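Local coordinates for protein neuroglobin (Symsagittifera roscoffensis, PDB 4B4Y) that probably binds oxygen reversibly at a haem iron, as a member of the neuroglobin branch of the globin family found in a marine acoel, at residues D34-F39 against K69-S74; T46-I49 against D54-K57; K77-C82 against G146-M151. All blocks are in the same frame, centred on the assembly; numbering follows the deposited sequence.

Contact 1: D34-F39 against K69-S74. With HEM (protoporphyrin IX containing Fe), chain B; OXY (oxygen molecule), chain C.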
loop_
_atom_site.group_PDB
_atom_site.type_symbol
_atom_site.label_atom_id
_atom_site.label_comp_id
_atom_site.label_asym_id
_atom_site.label_seq_id
_atom_site.Cartn_x
_atom_site.Cartn_y
_atom_site.Cartn_z
ATOM N N ASP A 34 7.684 16.645 6.456
ATOM C CA ASP A 34 6.977 17.748 7.130
ATOM C C ASP A 34 5.568 17.876 6.546
ATOM O O ASP A 34 4.650 17.992 7.282
ATOM C CB ASP A 34 7.723 19.121 6.930
ATOM C CG ASP A 34 8.958 19.251 7.812
ATOM O OD1 ASP A 34 9.142 18.420 8.744
ATOM O OD2 ASP A 34 9.819 20.141 7.510
ATOM N N VAL A 35 5.437 17.809 5.229
ATOM C CA VAL A 35 4.169 17.916 4.582
ATOM C C VAL A 35 3.215 16.778 4.979
ATOM O O VAL A 35 2.032 17.022 5.284
ATOM C CB VAL A 35 4.300 17.905 3.036
ATOM C CG1 VAL A 35 2.910 17.763 2.352
ATOM C CG2 VAL A 35 5.051 19.167 2.555
ATOM N N LEU A 36 3.704 15.535 4.891
ATOM C CA LEU A 36 2.842 14.383 5.142
ATOM C C LEU A 36 2.440 14.363 6.669
ATOM O O LEU A 36 1.317 13.972 7.018
ATOM C CB LEU A 36 3.653 13.082 4.771
ATOM C CG LEU A 36 2.918 11.717 4.896
ATOM C CD1 LEU A 36 1.690 11.740 4.056
ATOM C CD2 LEU A 36 3.889 10.479 4.468
ATOM N N GLN A 37 3.377 14.736 7.545
ATOM C CA GLN A 37 3.111 14.766 8.958
ATOM C C GLN A 37 2.013 15.840 9.277
ATOM O O GLN A 37 1.040 15.561 10.001
ATOM C CB GLN A 37 4.390 15.107 9.750
ATOM C CG GLN A 37 4.064 15.125 11.254
ATOM C CD GLN A 37 5.228 15.658 12.125
ATOM O OE1 GLN A 37 6.433 15.432 11.812
ATOM N NE2 GLN A 37 4.869 16.356 13.253
ATOM N N GLN A 38 2.118 17.021 8.685
ATOM C CA GLN A 38 1.105 18.061 8.963
ATOM C C GLN A 38 -0.217 17.571 8.363
ATOM O O GLN A 38 -1.286 17.780 8.964
ATOM C CB GLN A 38 1.510 19.368 8.278
ATOM C CG GLN A 38 0.533 20.581 8.609
ATOM C CD GLN A 38 0.704 21.801 7.636
ATOM O OE1 GLN A 38 1.636 21.814 6.773
ATOM N NE2 GLN A 38 -0.206 22.820 7.762
ATOM N N PHE A 39 -0.171 16.993 7.142
ATOM C CA PHE A 39 -1.406 16.515 6.479
ATOM C C PHE A 39 -2.161 15.511 7.387
ATOM O O PHE A 39 -3.404 15.570 7.506
ATOM C CB PHE A 39 -1.037 15.816 5.190
ATOM C CG PHE A 39 -2.202 15.298 4.377
ATOM C CD1 PHE A 39 -3.241 16.095 4.023
ATOM C CD2 PHE A 39 -2.198 13.983 3.921
ATOM C CE1 PHE A 39 -4.312 15.589 3.215
ATOM C CE2 PHE A 39 -3.200 13.481 3.118
ATOM C CZ PHE A 39 -4.266 14.245 2.770
ATOM N N LYS A 69 8.348 6.821 6.001
ATOM C CA LYS A 69 9.469 7.423 5.270
ATOM C C LYS A 69 9.394 7.060 3.778
ATOM O O LYS A 69 9.565 7.906 2.850
ATOM C CB LYS A 69 10.816 7.024 5.913
ATOM C CG LYS A 69 10.841 7.346 7.483
ATOM C CD LYS A 69 12.278 7.365 8.148
ATOM C CE LYS A 69 12.788 6.002 8.608
ATOM N NZ LYS A 69 13.676 5.266 7.572
ATOM N N SER A 70 9.095 5.795 3.545
ATOM C CA SER A 70 9.025 5.257 2.203
ATOM C C SER A 70 7.814 5.865 1.453
ATOM O O SER A 70 7.914 6.301 0.271
ATOM C CB SER A 70 8.983 3.714 2.337
ATOM O OG SER A 70 8.387 3.161 1.156
ATOM N N HIS A 71 6.659 5.971 2.098
ATOM C CA HIS A 71 5.550 6.679 1.355
ATOM C C HIS A 71 5.916 8.174 1.017
ATOM O O HIS A 71 5.630 8.692 -0.022
ATOM C CB HIS A 71 4.226 6.604 2.152
ATOM C CG HIS A 71 3.060 7.152 1.393
ATOM N ND1 HIS A 71 2.387 6.414 0.439
ATOM C CD2 HIS A 71 2.464 8.375 1.422
ATOM C CE1 HIS A 71 1.452 7.172 -0.118
ATOM N NE2 HIS A 71 1.476 8.364 0.456
ATOM N N ALA A 72 6.556 8.860 1.938
ATOM C CA ALA A 72 6.949 10.258 1.688
ATOM C C ALA A 72 7.965 10.305 0.517
ATOM O O ALA A 72 7.854 11.173 -0.364
ATOM C CB ALA A 72 7.558 10.877 3.019
ATOM N N LYS A 73 8.948 9.389 0.501
ATOM C CA LYS A 73 9.962 9.353 -0.600
ATOM C C LYS A 73 9.215 9.164 -1.950
ATOM O O LYS A 73 9.568 9.859 -2.924
ATOM C CB LYS A 73 11.003 8.212 -0.465
ATOM C CG LYS A 73 12.126 8.343 0.581
ATOM C CD LYS A 73 13.247 9.346 0.202
ATOM C CE LYS A 73 14.342 8.812 -0.812
ATOM N NZ LYS A 73 14.877 9.963 -1.706
ATOM N N SER A 74 8.173 8.282 -1.985
ATOM C CA SER A 74 7.442 8.017 -3.230
ATOM C C SER A 74 6.678 9.164 -3.653
ATOM O O SER A 74 6.744 9.512 -4.832
ATOM C CB SER A 74 6.476 6.781 -3.158
ATOM O OG SER A 74 7.214 5.642 -2.737
HETATM C CHA HEM B . -0.521 6.311 -3.040
HETATM C CHB HEM B . 1.270 10.422 -4.775
HETATM C CHC HEM B . -2.707 12.741 -3.111
HETATM C CHD HEM B . -3.839 8.875 -0.497
HETATM C C1A HEM B . 0.305 7.211 -3.670
HETATM C C2A HEM B . 1.454 6.902 -4.455
HETATM C C3A HEM B . 1.951 8.022 -4.920
HETATM C C4A HEM B . 1.102 9.072 -4.507
HETATM C CMA HEM B . 3.200 8.223 -5.847
HETATM C CAA HEM B . 1.985 5.445 -4.680
HETATM C CBA HEM B . 3.092 5.195 -3.681
HETATM C CGA HEM B . 3.492 3.736 -3.622
HETATM O O1A HEM B . 3.633 3.044 -4.624
HETATM O O2A HEM B . 3.672 3.218 -2.500
HETATM C C1B HEM B . 0.326 11.441 -4.520
HETATM C C2B HEM B . 0.365 12.810 -5.010
HETATM C C3B HEM B . -0.724 13.435 -4.594
HETATM C C4B HEM B . -1.478 12.504 -3.772
HETATM C CMB HEM B . 1.506 13.347 -5.916
HETATM C CAB HEM B . -1.097 14.913 -4.826
HETATM C CBB HEM B . -1.453 15.323 -6.047
HETATM C C1C HEM B . -3.304 11.913 -2.185
HETATM C C2C HEM B . -4.303 12.292 -1.167
HETATM C C3C HEM B . -4.540 11.248 -0.398
HETATM C C4C HEM B . -3.752 10.173 -0.925
HETATM C CMC HEM B . -4.900 13.708 -0.965
HETATM C CAC HEM B . -5.563 11.175 0.802
HETATM C CBC HEM B . -5.253 10.379 1.831
HETATM C C1D HEM B . -3.216 7.777 -1.062
HETATM C C2D HEM B . -3.533 6.357 -0.835
HETATM C C3D HEM B . -2.495 5.667 -1.629
HETATM C C4D HEM B . -1.608 6.637 -2.231
HETATM C CMD HEM B . -4.582 5.686 0.057
HETATM C CAD HEM B . -2.214 4.167 -1.691
HETATM C CBD HEM B . -1.446 5.008 -0.607
HETATM C CGD HEM B . -0.672 4.004 0.009
HETATM O O1D HEM B . -0.148 4.349 1.088
HETATM O O2D HEM B . -0.726 2.917 -0.661
HETATM N NA HEM B . 0.119 8.535 -3.741
HETATM N NB HEM B . -0.799 11.313 -3.801
HETATM N NC HEM B . -2.986 10.627 -1.987
HETATM N ND HEM B . -2.144 7.851 -1.945
HETATM FE FE HEM B . -1.464 9.523 -2.886
HETATM O O1 OXY C . -0.216 10.969 -0.508
HETATM O O2 OXY C . -0.348 9.949 -1.337
#
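Leu36 and Ala72 mark the closest backbone approach of two helical segments, their CA atoms 6.8 Å apart. Segment 34-39 belongs to helix 28-42 and segment 69-74 to helix 66-83, the B and E helices of the globin fold, and where they meet they form part of the distal side of the haem pocket. Few residues carry the join: Leu36, His71 and Ala72, all buried. The touching is done by one methyl branch of Leu36. With CG swung opposite the backbone N (chi1 -177°), the side chain leans across to helix 66-83, and Leu36 CD2 lies 4.0 Å from Ala72 CB in a purely apolar contact. Leu36 CD2 also reaches CD2 of His71 at 4.0 Å, coming in at the edge of the imidazole, near its plane, while the two side chains run across each other at about a right angle. Leu36 therefore borders the ring at its edge and probably limits its movement on that side. Phe50 packs edge-to-face against that ring, and Trp52 also meets it. His71 holds the place of the distal histidine of globins. Its NE2 gives a weak hydrogen bond to O2 of the oxygen molecule, 3.0 Å long and bent to 143° at the hydrogen. Since O2 is the atom that binds the haem iron, at 2.0 Å, the imidazole N-H would probably favour a bound oxygen carrying partial negative charge. The helices border the porphyrin at further points as well. From helix 28-42, Phe39 brings its CZ to the haem methyl CMC at 3.8 Å. From helix 66-83, Ser74 sets its CB against the propionate carbon CBA, also at 3.8 Å.

Contact 2: T46-I49 against D54-K57. With HEM (protoporphyrin IX containing Fe), chain B.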
loop_
_atom_site.group_PDB
_atom_site.type_symbol
_atom_site.label_atom_id
_atom_site.label_comp_id
_atom_site.label_asym_id
_atom_site.label_seq_id
_atom_site.Cartn_x
_atom_site.Cartn_y
_atom_site.Cartn_z
ATOM N N THR A 46 -6.950 10.268 7.553
ATOM C CA THR A 46 -5.943 9.647 6.715
ATOM C C THR A 46 -5.335 8.415 7.390
ATOM O O THR A 46 -4.584 7.611 6.775
ATOM C CB THR A 46 -4.761 10.638 6.489
ATOM O OG1 THR A 46 -4.329 11.030 7.770
ATOM C CG2 THR A 46 -5.203 11.895 5.752
ATOM N N PHE A 47 -5.553 8.289 8.689
ATOM C CA PHE A 47 -4.970 7.151 9.419
ATOM C C PHE A 47 -5.822 5.895 9.085
ATOM O O PHE A 47 -5.317 4.797 9.258
ATOM C CB PHE A 47 -5.037 7.328 10.926
ATOM C CG PHE A 47 -3.819 7.992 11.543
ATOM C CD1 PHE A 47 -3.704 9.361 11.569
ATOM C CD2 PHE A 47 -2.819 7.256 12.098
ATOM C CE1 PHE A 47 -2.614 10.024 12.136
ATOM C CE2 PHE A 47 -1.713 7.916 12.670
ATOM C CZ PHE A 47 -1.648 9.332 12.683
ATOM N N GLN A 48 -7.060 6.053 8.616
ATOM C CA GLN A 48 -7.829 4.945 8.059
ATOM C C GLN A 48 -7.593 4.772 6.552
ATOM O O GLN A 48 -7.597 3.661 6.122
ATOM C CB GLN A 48 -9.350 5.059 8.270
ATOM C CG GLN A 48 -9.742 5.414 9.711
ATOM C CD GLN A 48 -8.895 4.727 10.820
ATOM O OE1 GLN A 48 -8.533 3.497 10.726
ATOM N NE2 GLN A 48 -8.560 5.532 11.893
ATOM N N ILE A 49 -7.249 5.836 5.804
ATOM C CA ILE A 49 -7.036 5.733 4.345
ATOM C C ILE A 49 -5.630 5.178 3.977
ATOM O O ILE A 49 -5.516 4.295 3.156
ATOM C CB ILE A 49 -7.265 7.107 3.711
ATOM C CG1 ILE A 49 -8.712 7.546 4.014
ATOM C CG2 ILE A 49 -7.051 7.056 2.225
ATOM C CD1 ILE A 49 -8.931 9.119 3.902
ATOM N N ASP A 54 -0.646 3.785 11.541
ATOM C CA ASP A 54 -1.017 3.073 12.763
ATOM C C ASP A 54 -1.791 4.049 13.640
ATOM O O ASP A 54 -1.223 4.927 14.282
ATOM C CB ASP A 54 0.263 2.579 13.456
ATOM C CG ASP A 54 -0.014 1.796 14.789
ATOM O OD1 ASP A 54 -1.131 1.867 15.432
ATOM O OD2 ASP A 54 0.953 1.082 15.188
ATOM N N ALA A 55 -3.077 3.852 13.686
ATOM C CA ALA A 55 -3.975 4.696 14.419
ATOM C C ALA A 55 -3.725 4.823 15.953
ATOM O O ALA A 55 -4.336 5.684 16.598
ATOM C CB ALA A 55 -5.378 4.171 14.188
ATOM N N SER A 56 -2.905 3.944 16.545
ATOM C CA SER A 56 -2.554 4.084 17.978
ATOM C C SER A 56 -1.372 5.077 18.144
ATOM O O SER A 56 -0.954 5.401 19.262
ATOM C CB SER A 56 -2.208 2.712 18.581
ATOM O OG SER A 56 -0.932 2.258 18.120
ATOM N N LYS A 57 -0.836 5.591 17.035
ATOM C CA LYS A 57 0.271 6.515 17.138
ATOM C C LYS A 57 -0.114 7.893 16.612
ATOM O O LYS A 57 -1.021 7.993 15.786
ATOM C CB LYS A 57 1.427 5.960 16.331
ATOM C CG LYS A 57 1.928 4.665 16.929
ATOM C CD LYS A 57 3.195 4.105 16.228
ATOM C CE LYS A 57 3.717 2.852 17.022
ATOM N NZ LYS A 57 3.041 2.830 18.414
HETATM C CHA HEM B . -0.521 6.311 -3.040
HETATM C CHB HEM B . 1.270 10.422 -4.775
HETATM C CHC HEM B . -2.707 12.741 -3.111
HETATM C CHD HEM B . -3.839 8.875 -0.497
HETATM C C1A HEM B . 0.305 7.211 -3.670
HETATM C C2A HEM B . 1.454 6.902 -4.455
HETATM C C3A HEM B . 1.951 8.022 -4.920
HETATM C C4A HEM B . 1.102 9.072 -4.507
HETATM C CMA HEM B . 3.200 8.223 -5.847
HETATM C CAA HEM B . 1.985 5.445 -4.680
HETATM C CBA HEM B . 3.092 5.195 -3.681
HETATM C CGA HEM B . 3.492 3.736 -3.622
HETATM O O1A HEM B . 3.633 3.044 -4.624
HETATM O O2A HEM B . 3.672 3.218 -2.500
HETATM C C1B HEM B . 0.326 11.441 -4.520
HETATM C C2B HEM B . 0.365 12.810 -5.010
HETATM C C3B HEM B . -0.724 13.435 -4.594
HETATM C C4B HEM B . -1.478 12.504 -3.772
HETATM C CMB HEM B . 1.506 13.347 -5.916
HETATM C CAB HEM B . -1.097 14.913 -4.826
HETATM C CBB HEM B . -1.453 15.323 -6.047
HETATM C C1C HEM B . -3.304 11.913 -2.185
HETATM C C2C HEM B . -4.303 12.292 -1.167
HETATM C C3C HEM B . -4.540 11.248 -0.398
HETATM C C4C HEM B . -3.752 10.173 -0.925
HETATM C CMC HEM B . -4.900 13.708 -0.965
HETATM C CAC HEM B . -5.563 11.175 0.802
HETATM C CBC HEM B . -5.253 10.379 1.831
HETATM C C1D HEM B . -3.216 7.777 -1.062
HETATM C C2D HEM B . -3.533 6.357 -0.835
HETATM C C3D HEM B . -2.495 5.667 -1.629
HETATM C C4D HEM B . -1.608 6.637 -2.231
HETATM C CMD HEM B . -4.582 5.686 0.057
HETATM C CAD HEM B . -2.214 4.167 -1.691
HETATM C CBD HEM B . -1.446 5.008 -0.607
HETATM C CGD HEM B . -0.672 4.004 0.009
HETATM O O1D HEM B . -0.148 4.349 1.088
HETATM O O2D HEM B . -0.726 2.917 -0.661
HETATM N NA HEM B . 0.119 8.535 -3.741
HETATM N NB HEM B . -0.799 11.313 -3.801
HETATM N NC HEM B . -2.986 10.627 -1.987
HETATM N ND HEM B . -2.144 7.851 -1.945
HETATM FE FE HEM B . -1.464 9.523 -2.886
#
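Phe47 gives up more surface than any other residue here, and it spends its ring on the backbone of the turn from Asp54 to Lys57 rather than on side chains. Its CE2 lies 3.2 Å from Lys57 O and 3.4 Å from Asp54 O. The Asp54 oxygen sits at the ring edge near its plane, where the rim of aromatic hydrogens, slightly positive, probably suits a carbonyl. Ala55, next in buried surface, brings its CA to 3.6 Å from Phe47 CD2, and its CB comes near NE2 of Gln48, whose bent chain returns toward the turn. Phe47 and Ala55 also mark the nearest backbone approach. In the globin fold this is the corner that follows the short helix 46-49, corresponding to the C helix, and leads on to the short helix 59-62. The turn is type I, closed by Lys57 N bonding to Asp54 O at 2.9 Å, and an Asx turn reinforces it: Asp54 OD1 takes both the N and the OG of Ser56, from one face of the carboxylate plane. Replacing Phe47 with an alanine would probably open a gap between helix 46-49 and the turn, with the carbonyls of Asp54 and Lys57 losing the ring that lies against them. Met40 and Met62 also touch the Phe47 side chain, while Gln48 packs on Lys106 of the second subunit.

Contact 3: K77-C82 against G146-M151. With HEM (protoporphyrin IX containing Fe), chain B.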
loop_
_atom_site.group_PDB
_atom_site.type_symbol
_atom_site.label_atom_id
_atom_site.label_comp_id
_atom_site.label_asym_id
_atom_site.label_seq_id
_atom_site.Cartn_x
_atom_site.Cartn_y
_atom_site.Cartn_z
ATOM N N LYS A 77 8.984 11.967 -4.999
ATOM C CA LYS A 77 9.544 11.755 -6.339
ATOM C C LYS A 77 8.649 12.153 -7.466
ATOM O O LYS A 77 9.079 12.855 -8.409
ATOM C CB LYS A 77 9.902 10.221 -6.436
ATOM C CG LYS A 77 10.531 9.780 -7.740
ATOM C CD LYS A 77 11.875 10.468 -7.981
ATOM C CE LYS A 77 12.605 9.812 -9.220
ATOM N NZ LYS A 77 12.965 10.813 -10.283
ATOM N N VAL A 78 7.392 11.704 -7.436
ATOM C CA VAL A 78 6.367 12.209 -8.368
ATOM C C VAL A 78 6.252 13.715 -8.333
ATOM O O VAL A 78 6.237 14.402 -9.358
ATOM C CB VAL A 78 4.942 11.569 -8.077
ATOM C CG1 VAL A 78 3.912 12.269 -8.898
ATOM C CG2 VAL A 78 4.983 10.082 -8.464
ATOM N N ILE A 79 6.195 14.297 -7.144
ATOM C CA ILE A 79 6.078 15.769 -7.127
ATOM C C ILE A 79 7.374 16.411 -7.783
ATOM O O ILE A 79 7.296 17.338 -8.531
ATOM C CB ILE A 79 5.912 16.243 -5.671
ATOM C CG1 ILE A 79 4.483 15.886 -5.116
ATOM C CG2 ILE A 79 6.292 17.653 -5.534
ATOM C CD1 ILE A 79 4.406 15.985 -3.549
ATOM N N SER A 80 8.532 15.990 -7.348
ATOM C CA SER A 80 9.830 16.502 -7.896
ATOM C C SER A 80 9.958 16.397 -9.397
ATOM O O SER A 80 10.206 17.389 -10.088
ATOM C CB SER A 80 11.011 15.728 -7.305
ATOM O OG SER A 80 12.027 16.585 -7.714
ATOM N N ASP A 81 9.573 15.231 -9.916
ATOM C CA ASP A 81 9.633 15.029 -11.323
ATOM C C ASP A 81 8.648 15.902 -12.041
ATOM O O ASP A 81 8.835 16.210 -13.264
ATOM C CB ASP A 81 9.242 13.585 -11.642
ATOM C CG ASP A 81 10.379 12.602 -11.447
ATOM O OD1 ASP A 81 11.536 12.983 -11.113
ATOM O OD2 ASP A 81 10.034 11.420 -11.543
ATOM N N CYS A 82 7.511 16.200 -11.408
ATOM C CA CYS A 82 6.550 17.017 -12.171
ATOM C C CYS A 82 7.020 18.483 -12.121
ATOM O O CYS A 82 6.912 19.198 -13.149
ATOM C CB CYS A 82 5.115 16.972 -11.645
ATOM S SG CYS A 82 4.280 15.466 -11.800
ATOM N N GLY A 146 -2.200 21.903 -8.967
ATOM C CA GLY A 146 -3.346 21.497 -9.817
ATOM C C GLY A 146 -2.962 20.501 -10.929
ATOM O O GLY A 146 -3.689 19.534 -11.183
ATOM N N ILE A 147 -1.822 20.723 -11.583
ATOM C CA ILE A 147 -1.377 19.838 -12.684
ATOM C C ILE A 147 -0.955 18.521 -12.062
ATOM O O ILE A 147 -1.283 17.500 -12.584
ATOM C CB ILE A 147 -0.151 20.465 -13.456
ATOM C CG1 ILE A 147 -0.614 21.514 -14.500
ATOM C CG2 ILE A 147 0.730 19.394 -14.118
ATOM C CD1 ILE A 147 0.394 22.736 -14.587
ATOM N N ILE A 148 -0.187 18.541 -10.977
ATOM C CA ILE A 148 0.235 17.292 -10.316
ATOM C C ILE A 148 -1.023 16.442 -9.889
ATOM O O ILE A 148 -1.080 15.209 -10.075
ATOM C CB ILE A 148 1.133 17.601 -9.118
ATOM C CG1 ILE A 148 2.447 18.264 -9.583
ATOM C CG2 ILE A 148 1.370 16.328 -8.268
ATOM C CD1 ILE A 148 3.336 18.764 -8.471
ATOM N N THR A 149 -2.053 17.133 -9.412
ATOM C CA THR A 149 -3.301 16.527 -9.065
ATOM C C THR A 149 -3.955 15.738 -10.175
ATOM O O THR A 149 -4.386 14.572 -9.966
ATOM C CB THR A 149 -4.260 17.587 -8.496
ATOM O OG1 THR A 149 -3.692 18.004 -7.270
ATOM C CG2 THR A 149 -5.696 16.944 -8.231
ATOM N N VAL A 150 -4.082 16.378 -11.327
ATOM C CA VAL A 150 -4.575 15.719 -12.565
ATOM C C VAL A 150 -3.703 14.531 -12.953
ATOM O O VAL A 150 -4.209 13.481 -13.268
ATOM C CB VAL A 150 -4.635 16.714 -13.732
ATOM C CG1 VAL A 150 -4.791 15.989 -15.118
ATOM C CG2 VAL A 150 -5.790 17.816 -13.489
ATOM N N MET A 151 -2.385 14.629 -12.882
ATOM C CA MET A 151 -1.564 13.471 -13.250
ATOM C C MET A 151 -1.826 12.249 -12.353
ATOM O O MET A 151 -1.589 11.087 -12.724
ATOM C CB MET A 151 -0.075 13.852 -13.177
ATOM C CG MET A 151 0.330 14.943 -14.229
ATOM S SD MET A 151 -0.169 14.491 -15.928
ATOM C CE MET A 151 1.185 13.332 -16.250
HETATM C CHA HEM B . -0.521 6.311 -3.040
HETATM C CHB HEM B . 1.270 10.422 -4.775
HETATM C CHC HEM B . -2.707 12.741 -3.111
HETATM C CHD HEM B . -3.839 8.875 -0.497
HETATM C C1A HEM B . 0.305 7.211 -3.670
HETATM C C2A HEM B . 1.454 6.902 -4.455
HETATM C C3A HEM B . 1.951 8.022 -4.920
HETATM C C4A HEM B . 1.102 9.072 -4.507
HETATM C CMA HEM B . 3.200 8.223 -5.847
HETATM C CAA HEM B . 1.985 5.445 -4.680
HETATM C CBA HEM B . 3.092 5.195 -3.681
HETATM C CGA HEM B . 3.492 3.736 -3.622
HETATM O O1A HEM B . 3.633 3.044 -4.624
HETATM O O2A HEM B . 3.672 3.218 -2.500
HETATM C C1B HEM B . 0.326 11.441 -4.520
HETATM C C2B HEM B . 0.365 12.810 -5.010
HETATM C C3B HEM B . -0.724 13.435 -4.594
HETATM C C4B HEM B . -1.478 12.504 -3.772
HETATM C CMB HEM B . 1.506 13.347 -5.916
HETATM C CAB HEM B . -1.097 14.913 -4.826
HETATM C CBB HEM B . -1.453 15.323 -6.047
HETATM C C1C HEM B . -3.304 11.913 -2.185
HETATM C C2C HEM B . -4.303 12.292 -1.167
HETATM C C3C HEM B . -4.540 11.248 -0.398
HETATM C C4C HEM B . -3.752 10.173 -0.925
HETATM C CMC HEM B . -4.900 13.708 -0.965
HETATM C CAC HEM B . -5.563 11.175 0.802
HETATM C CBC HEM B . -5.253 10.379 1.831
HETATM C C1D HEM B . -3.216 7.777 -1.062
HETATM C C2D HEM B . -3.533 6.357 -0.835
HETATM C C3D HEM B . -2.495 5.667 -1.629
HETATM C C4D HEM B . -1.608 6.637 -2.231
HETATM C CMD HEM B . -4.582 5.686 0.057
HETATM C CAD HEM B . -2.214 4.167 -1.691
HETATM C CBD HEM B . -1.446 5.008 -0.607
HETATM C CGD HEM B . -0.672 4.004 0.009
HETATM O O1D HEM B . -0.148 4.349 1.088
HETATM O O2D HEM B . -0.726 2.917 -0.661
HETATM N NA HEM B . 0.119 8.535 -3.741
HETATM N NB HEM B . -0.799 11.313 -3.801
HETATM N NC HEM B . -2.986 10.627 -1.987
HETATM N ND HEM B . -2.144 7.851 -1.945
HETATM FE FE HEM B . -1.464 9.523 -2.886
#
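In Ile148 the first torsion, -65°, sets CG1 opposite the carbonyl carbon; this turns CG1 toward helix 66-83 and leaves CG2 to point at the haem. Ile148 CG1 then lies 3.6 Å from CB of Cys82, the shortest approach between the two segments. Cys82, with chi1 -68°, holds its sulfur beside the backbone N, and there Cys82 SG lies 4.0 Å from Ile148 CG1. The CA atoms of Cys82 and Ile148, 6.6 Å apart, are also the nearest between the segments. From CG1 the isoleucine chain runs on extended, chi2 173°, so that CG1 and CD1 both lie against Cys82 CB. CD1 also reaches back over the preceding turn of helix 66-83 to Ile79 O, and Ile148 CD1 stands 4.3 Å from Ile79 CG2. No hydrogen bond crosses between the segments; the join is hydrophobic. Ile79 and Ile148 nevertheless serve two surfaces each. CG2 of Ile148 packs on the vinyl carbon CBB of the haem at 3.7 Å, and CG1 of Ile79 stands off the haem methyl CMB. Val78, which touches the haem but not segment 146-151, brings its CG2 to the methyl CMA at 3.7 Å. These side chains border the methyl and vinyl rim of the porphyrin. On a different side of the same helix, Lys77 NZ reaches the syn lone pair of Asp81 OD1, a salt bridge of 2.7 Å one turn along. The pairing belongs to the E and H helices of the globin fold, 66-83 and 135-153. Around it, Tyr28 of helix 28-42 packs on Ile79, Val89 of the following loop touches Cys82 and Met151, and Leu96 of helix 93-96 touches Val78 and Met151.

How the contacts relate
Reading from the N terminus, helix 28-42 enters contact 1, and the chain must pass through 29 further residues before helix 66-83 closes that loop. Contact 2 is nested inside it, a short excursion of its own that returns the turn 54-57 to helix 46-49; the two contacts touch where Phe39 packs on Thr46. Helix 66-83 then carries on directly into contact 3, which follows in series and closes only with helix 135-153, 63 residues later. One helix thus joins contacts 1 and 3, linking the B, E and H elements of the globin fold, whereas contacts 2 and 3 lie about 25 Å apart between centres. All three border the haem.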